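Local coordinates for protein N6 adenine specific DNA methylase (Encephalitozoon cuniculi, PDB 3Q87) that binds S-adenosylmethionine as the catalytic subunit of the Mtq2-Trm112 complex, which methylates the translation termination factor eRF1, at residues T12-L17 with G35-Q40; D112-G117 with R139-R144. All blocks are in the same frame, centred on the assembly; numbering follows the deposited sequence.

Contact 1 of 2, residues T12-L17 with G35-Q40; sequences TLMDAL and GVITEQ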
loop_
_atom_site.group_PDB
_atom_site.type_symbol
_atom_site.label_atom_id
_atom_site.label_comp_id
_atom_site.label_asym_id
_atom_site.label_seq_id
_atom_site.Cartn_x
_atom_site.Cartn_y
_atom_site.Cartn_z
ATOM N N THR B 12 19.033 6.467 4.587
ATOM C CA THR B 12 18.784 7.893 4.772
ATOM C C THR B 12 17.270 8.191 4.793
ATOM O O THR B 12 16.813 9.048 5.544
ATOM C CB THR B 12 19.500 8.783 3.719
ATOM O OG1 THR B 12 18.675 8.925 2.562
ATOM C CG2 THR B 12 20.829 8.185 3.311
ATOM N N LEU B 13 16.494 7.482 3.977
ATOM C CA LEU B 13 15.039 7.602 4.052
ATOM C C LEU B 13 14.569 7.139 5.433
ATOM O O LEU B 13 13.823 7.841 6.115
ATOM C CB LEU B 13 14.350 6.823 2.911
ATOM C CG LEU B 13 12.811 6.833 2.834
ATOM C CD1 LEU B 13 12.252 8.236 2.963
ATOM C CD2 LEU B 13 12.283 6.158 1.540
ATOM N N MET B 14 15.045 5.977 5.865
ATOM C CA MET B 14 14.661 5.453 7.166
ATOM C C MET B 14 15.022 6.408 8.306
ATOM O O MET B 14 14.230 6.600 9.232
ATOM C CB MET B 14 15.292 4.082 7.399
ATOM C CG MET B 14 14.750 3.024 6.448
ATOM S SD MET B 14 15.455 1.368 6.678
ATOM C CE MET B 14 14.726 0.863 8.244
ATOM N N ASP B 15 16.213 6.997 8.242
ATOM C CA ASP B 15 16.644 7.936 9.273
ATOM C C ASP B 15 15.707 9.139 9.332
ATOM O O ASP B 15 15.297 9.554 10.415
ATOM C CB ASP B 15 18.089 8.406 9.048
ATOM C CG ASP B 15 19.126 7.367 9.472
ATOM O OD1 ASP B 15 18.757 6.340 10.092
ATOM O OD2 ASP B 15 20.322 7.583 9.181
ATOM N N ALA B 16 15.347 9.684 8.173
ATOM C CA ALA B 16 14.427 10.818 8.158
ATOM C C ALA B 16 13.029 10.467 8.695
ATOM O O ALA B 16 12.420 11.262 9.420
ATOM C CB ALA B 16 14.347 11.439 6.778
ATOM N N LEU B 17 12.529 9.284 8.337
ATOM C CA LEU B 17 11.227 8.815 8.816
ATOM C C LEU B 17 11.255 8.675 10.327
ATOM O O LEU B 17 10.283 8.979 11.022
ATOM C CB LEU B 17 10.864 7.465 8.186
ATOM C CG LEU B 17 10.545 7.489 6.682
ATOM C CD1 LEU B 17 10.463 6.085 6.130
ATOM C CD2 LEU B 17 9.249 8.245 6.411
ATOM N N GLY B 35 11.118 -5.181 2.223
ATOM C CA GLY B 35 10.380 -4.655 3.366
ATOM C C GLY B 35 11.175 -4.095 4.527
ATOM O O GLY B 35 10.658 -4.004 5.639
ATOM N N VAL B 36 12.421 -3.702 4.283
ATOM C CA VAL B 36 13.222 -3.087 5.340
ATOM C C VAL B 36 12.527 -1.847 5.920
ATOM O O VAL B 36 12.508 -1.647 7.127
ATOM C CB VAL B 36 14.683 -2.779 4.872
ATOM C CG1 VAL B 36 14.727 -1.560 3.922
ATOM C CG2 VAL B 36 15.602 -2.604 6.055
ATOM N N ILE B 37 11.926 -1.024 5.069
ATOM C CA ILE B 37 11.226 0.155 5.577
ATOM C C ILE B 37 9.879 -0.198 6.243
ATOM O O ILE B 37 9.514 0.368 7.290
ATOM C CB ILE B 37 11.050 1.213 4.475
ATOM C CG1 ILE B 37 12.420 1.668 3.967
ATOM C CG2 ILE B 37 10.276 2.404 5.006
ATOM C CD1 ILE B 37 12.335 2.697 2.825
ATOM N N THR B 38 9.165 -1.156 5.656
ATOM C CA THR B 38 7.946 -1.695 6.258
ATOM C C THR B 38 8.197 -2.174 7.692
ATOM O O THR B 38 7.413 -1.904 8.602
ATOM C CB THR B 38 7.359 -2.875 5.425
ATOM O OG1 THR B 38 6.785 -2.373 4.216
ATOM C CG2 THR B 38 6.270 -3.627 6.223
ATOM N N GLU B 39 9.300 -2.885 7.880
ATOM C CA GLU B 39 9.681 -3.386 9.198
ATOM C C GLU B 39 9.743 -2.273 10.256
ATOM O O GLU B 39 9.303 -2.453 11.395
ATOM C CB GLU B 39 11.028 -4.105 9.116
ATOM C CG GLU B 39 11.300 -5.052 10.291
ATOM C CD GLU B 39 12.581 -5.856 10.099
ATOM O OE1 GLU B 39 12.546 -7.088 10.288
ATOM O OE2 GLU B 39 13.623 -5.257 9.753
ATOM N N GLN B 40 10.294 -1.126 9.879
ATOM C CA GLN B 40 10.387 0.004 10.797
ATOM C C GLN B 40 9.024 0.694 10.977
ATOM O O GLN B 40 8.629 1.046 12.098
ATOM C CB GLN B 40 11.442 0.991 10.296
ATOM C CG GLN B 40 11.294 2.388 10.855
ATOM C CD GLN B 40 11.985 3.434 9.999
ATOM O OE1 GLN B 40 12.646 4.334 10.511
ATOM N NE2 GLN B 40 11.840 3.310 8.683
#
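I37 meets L13, M14 and L17 with three different carbons, and this apolar packing joins two nearly parallel helix segments. The axes of 12-17 and 36-40 come within 10.6 Å of each other, at 15°, wide enough for a layer of side chains between the backbones. CD1 of I37 reaches CD2 of L13 at 3.7 Å, CG1 lies 3.7 Å from CG of M14, and CG2 touches CD1 of L17 at 3.9 Å. The leucine side chains each cross that of I37 at about a right angle, one near the tip of the isoleucine and the other at its short branch. With I37 CG1 anti to the carbonyl carbon (chi1 -61°), CG2 is left on the side facing L17.

M14 spans the gap further out. Its chain is straight as far as SD and then bends (chi3 71°), which brings CE to 3.5 Å from the backbone O of V36. SD rests 4.0 Å from CG2 of V36, so the thioether lies against the first turn of helix 36-41.

Q40 adds its aliphatic part, with CB 3.9 Å from CE of M14. The two side chains slide past each other in opposite directions, and together they close the partly exposed side of an otherwise buried contact.

I37 also touches the bound S-adenosylmethionine, and L13 packs on N85, a residue that binds this cofactor. The two helices thus pack side by side within the Rossmann-like methyltransferase fold, next to the cofactor pocket. L13 and L17 rest on V83 of strand 81-84, while T38 OG1 of helix 36-41 hydrogen-bonds to D29 of strand 26-30 and S49 of strand 46-51. On another flank of helix 8-20, T12 and A16 pack on strand 155-162.

Contact 2 of 2, residues D112-G117 with R139-R144; sequences DAVTVG and RGYGTR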
loop_
_atom_site.group_PDB
_atom_site.type_symbol
_atom_site.label_atom_id
_atom_site.label_comp_id
_atom_site.label_asym_id
_atom_site.label_seq_id
_atom_site.Cartn_x
_atom_site.Cartn_y
_atom_site.Cartn_z
ATOM N N ASP B 112 2.453 12.598 -10.728
ATOM C CA ASP B 112 1.212 12.905 -11.423
ATOM C C ASP B 112 -0.011 12.076 -11.032
ATOM O O ASP B 112 -1.122 12.390 -11.444
ATOM C CB ASP B 112 1.402 12.937 -12.932
ATOM C CG ASP B 112 1.589 14.350 -13.439
ATOM O OD1 ASP B 112 2.732 14.865 -13.370
ATOM O OD2 ASP B 112 0.582 14.958 -13.871
ATOM N N ALA B 113 0.175 11.049 -10.215
ATOM C CA ALA B 113 -0.958 10.242 -9.769
ATOM C C ALA B 113 -1.252 10.351 -8.269
ATOM O O ALA B 113 -2.313 9.925 -7.814
ATOM C CB ALA B 113 -0.753 8.784 -10.155
ATOM N N VAL B 114 -0.311 10.901 -7.502
ATOM C CA VAL B 114 -0.408 10.837 -6.042
ATOM C C VAL B 114 -1.394 11.875 -5.511
ATOM O O VAL B 114 -1.396 13.024 -5.954
ATOM C CB VAL B 114 0.994 10.979 -5.348
ATOM C CG1 VAL B 114 1.585 12.367 -5.578
ATOM C CG2 VAL B 114 0.888 10.688 -3.855
ATOM N N THR B 115 -2.251 11.466 -4.583
ATOM C CA THR B 115 -3.260 12.377 -4.042
ATOM C C THR B 115 -3.387 12.303 -2.524
ATOM O O THR B 115 -4.222 12.994 -1.952
ATOM C CB THR B 115 -4.673 12.135 -4.656
ATOM O OG1 THR B 115 -5.156 10.845 -4.262
ATOM C CG2 THR B 115 -4.634 12.212 -6.177
ATOM N N VAL B 116 -2.578 11.469 -1.871
ATOM C CA VAL B 116 -2.673 11.322 -0.414
ATOM C C VAL B 116 -2.232 12.602 0.287
ATOM O O VAL B 116 -1.583 13.445 -0.313
ATOM C CB VAL B 116 -1.818 10.167 0.113
ATOM C CG1 VAL B 116 -2.342 8.840 -0.400
ATOM C CG2 VAL B 116 -0.353 10.387 -0.275
ATOM N N GLY B 117 -2.582 12.738 1.560
ATOM C CA GLY B 117 -2.321 13.970 2.283
ATOM C C GLY B 117 -0.848 14.259 2.534
ATOM O O GLY B 117 -0.450 15.421 2.613
ATOM N N ARG B 139 0.907 19.912 -8.036
ATOM C CA ARG B 139 -0.077 18.900 -7.694
ATOM C C ARG B 139 -0.749 19.202 -6.362
ATOM O O ARG B 139 -1.560 18.423 -5.868
ATOM C CB ARG B 139 0.573 17.515 -7.687
ATOM C CG ARG B 139 0.930 17.011 -9.078
ATOM C CD ARG B 139 -0.283 16.396 -9.739
ATOM N NE ARG B 139 -0.776 15.267 -8.954
ATOM C CZ ARG B 139 -1.979 14.720 -9.098
ATOM N NH1 ARG B 139 -2.832 15.203 -9.995
ATOM N NH2 ARG B 139 -2.334 13.693 -8.336
ATOM N N GLY B 140 -0.403 20.344 -5.778
ATOM C CA GLY B 140 -1.022 20.768 -4.539
ATOM C C GLY B 140 -0.243 20.430 -3.284
ATOM O O GLY B 140 -0.775 20.544 -2.182
ATOM N N TYR B 141 1.013 20.018 -3.425
ATOM C CA TYR B 141 1.789 19.677 -2.234
ATOM C C TYR B 141 2.701 20.807 -1.815
ATOM O O TYR B 141 3.524 21.273 -2.604
ATOM C CB TYR B 141 2.621 18.400 -2.432
ATOM C CG TYR B 141 1.781 17.151 -2.524
ATOM C CD1 TYR B 141 1.418 16.456 -1.386
ATOM C CD2 TYR B 141 1.331 16.683 -3.758
ATOM C CE1 TYR B 141 0.630 15.327 -1.462
ATOM C CE2 TYR B 141 0.541 15.553 -3.849
ATOM C CZ TYR B 141 0.190 14.877 -2.694
ATOM O OH TYR B 141 -0.601 13.748 -2.768
ATOM N N GLY B 142 2.565 21.242 -0.571
ATOM C CA GLY B 142 3.609 22.054 0.020
ATOM C C GLY B 142 4.770 21.106 0.254
ATOM O O GLY B 142 4.572 20.018 0.787
ATOM N N THR B 143 5.970 21.493 -0.158
ATOM C CA THR B 143 7.121 20.602 -0.073
ATOM C C THR B 143 8.240 21.171 0.776
ATOM O O THR B 143 8.328 22.375 0.976
ATOM C CB THR B 143 7.721 20.332 -1.473
ATOM O OG1 THR B 143 8.411 21.503 -1.943
ATOM C CG2 THR B 143 6.631 19.959 -2.449
ATOM N N ARG B 144 9.100 20.292 1.271
ATOM C CA ARG B 144 10.401 20.710 1.771
ATOM C C ARG B 144 11.372 19.551 1.704
ATOM O O ARG B 144 10.968 18.383 1.773
ATOM C CB ARG B 144 10.318 21.277 3.187
ATOM C CG ARG B 144 9.917 20.297 4.268
ATOM C CD ARG B 144 9.772 21.039 5.586
ATOM N NE ARG B 144 9.524 20.152 6.720
ATOM C CZ ARG B 144 10.462 19.742 7.570
ATOM N NH1 ARG B 144 11.724 20.136 7.415
ATOM N NH2 ARG B 144 10.141 18.937 8.578
#
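The side chains of R139 and Y141 each take a backbone carbonyl of 112-117, two residues apart. NH2 of R139 donates to V114 O at 2.6 Å with an N-H...O angle of 146°; the donor stands above the carbonyl plane, well off the lone pairs. OH of Y141 donates to V116 O at 2.7 Å, this time in the carbonyl plane and on a lone pair. The two bonds thus tie down a non-helical stretch at alternate residues.

Around the bonds, the flat groups are packed unequally. D112 O sits over the centre of the R139 guanidinium, 3.4 Å above its plane, where the negative end of the carbonyl dipole probably favours the cation. CG2 of T115 lies at the guanidinium edge, 3.5 Å from NH2. CG1 of V114 approaches CE2 of Y141 obliquely at 3.8 Å, and CG2 of V114 comes to 3.6 Å from the phenol OH.

Further out, the arginine is folded back by bends at chi2 and chi3 (-83° and -60°), so that its guanidinium turns in over the end of helix 105-113. NE adds a weak hydrogen bond to V111 O. G140, with its positive phi, closes helix 129-138 in a Schellman motif and leads the chain from R139 to Y141. Q76 braces the other segment, bonding through its amide to A113 O and T115 N.

The contact joins the turn between helix 105-113 and strand 118-124 to the turn between helix 129-138 and strand 142-150. V114 and Y141 both lean on L119 of strand 118-124. Strand 155-162 lies between the two strands that follow these turns, and this strand and the residue after it pair by backbone bonds with both segments: K163 with G117, E162 with G142 and K160 with R144.

Contacts 1 and 2 follow one another along the chain, their centres 20 Å apart and their nearest atoms about 8 Å apart, without touching; strand 155-162 is a common neighbour of both. Their relation to the cofactor differs. Contact 1 reaches the pocket through I37, whose side chain is about 4 Å from S-adenosylmethionine. In contact 2, the side chain of A113 stays about 11 Å from the cofactor, although it comes within about 6 Å of that of L70, a cofactor-binding residue. Contact 1 therefore belongs to the wall of the binding site, whereas contact 2 ties two turns together at a distance from it.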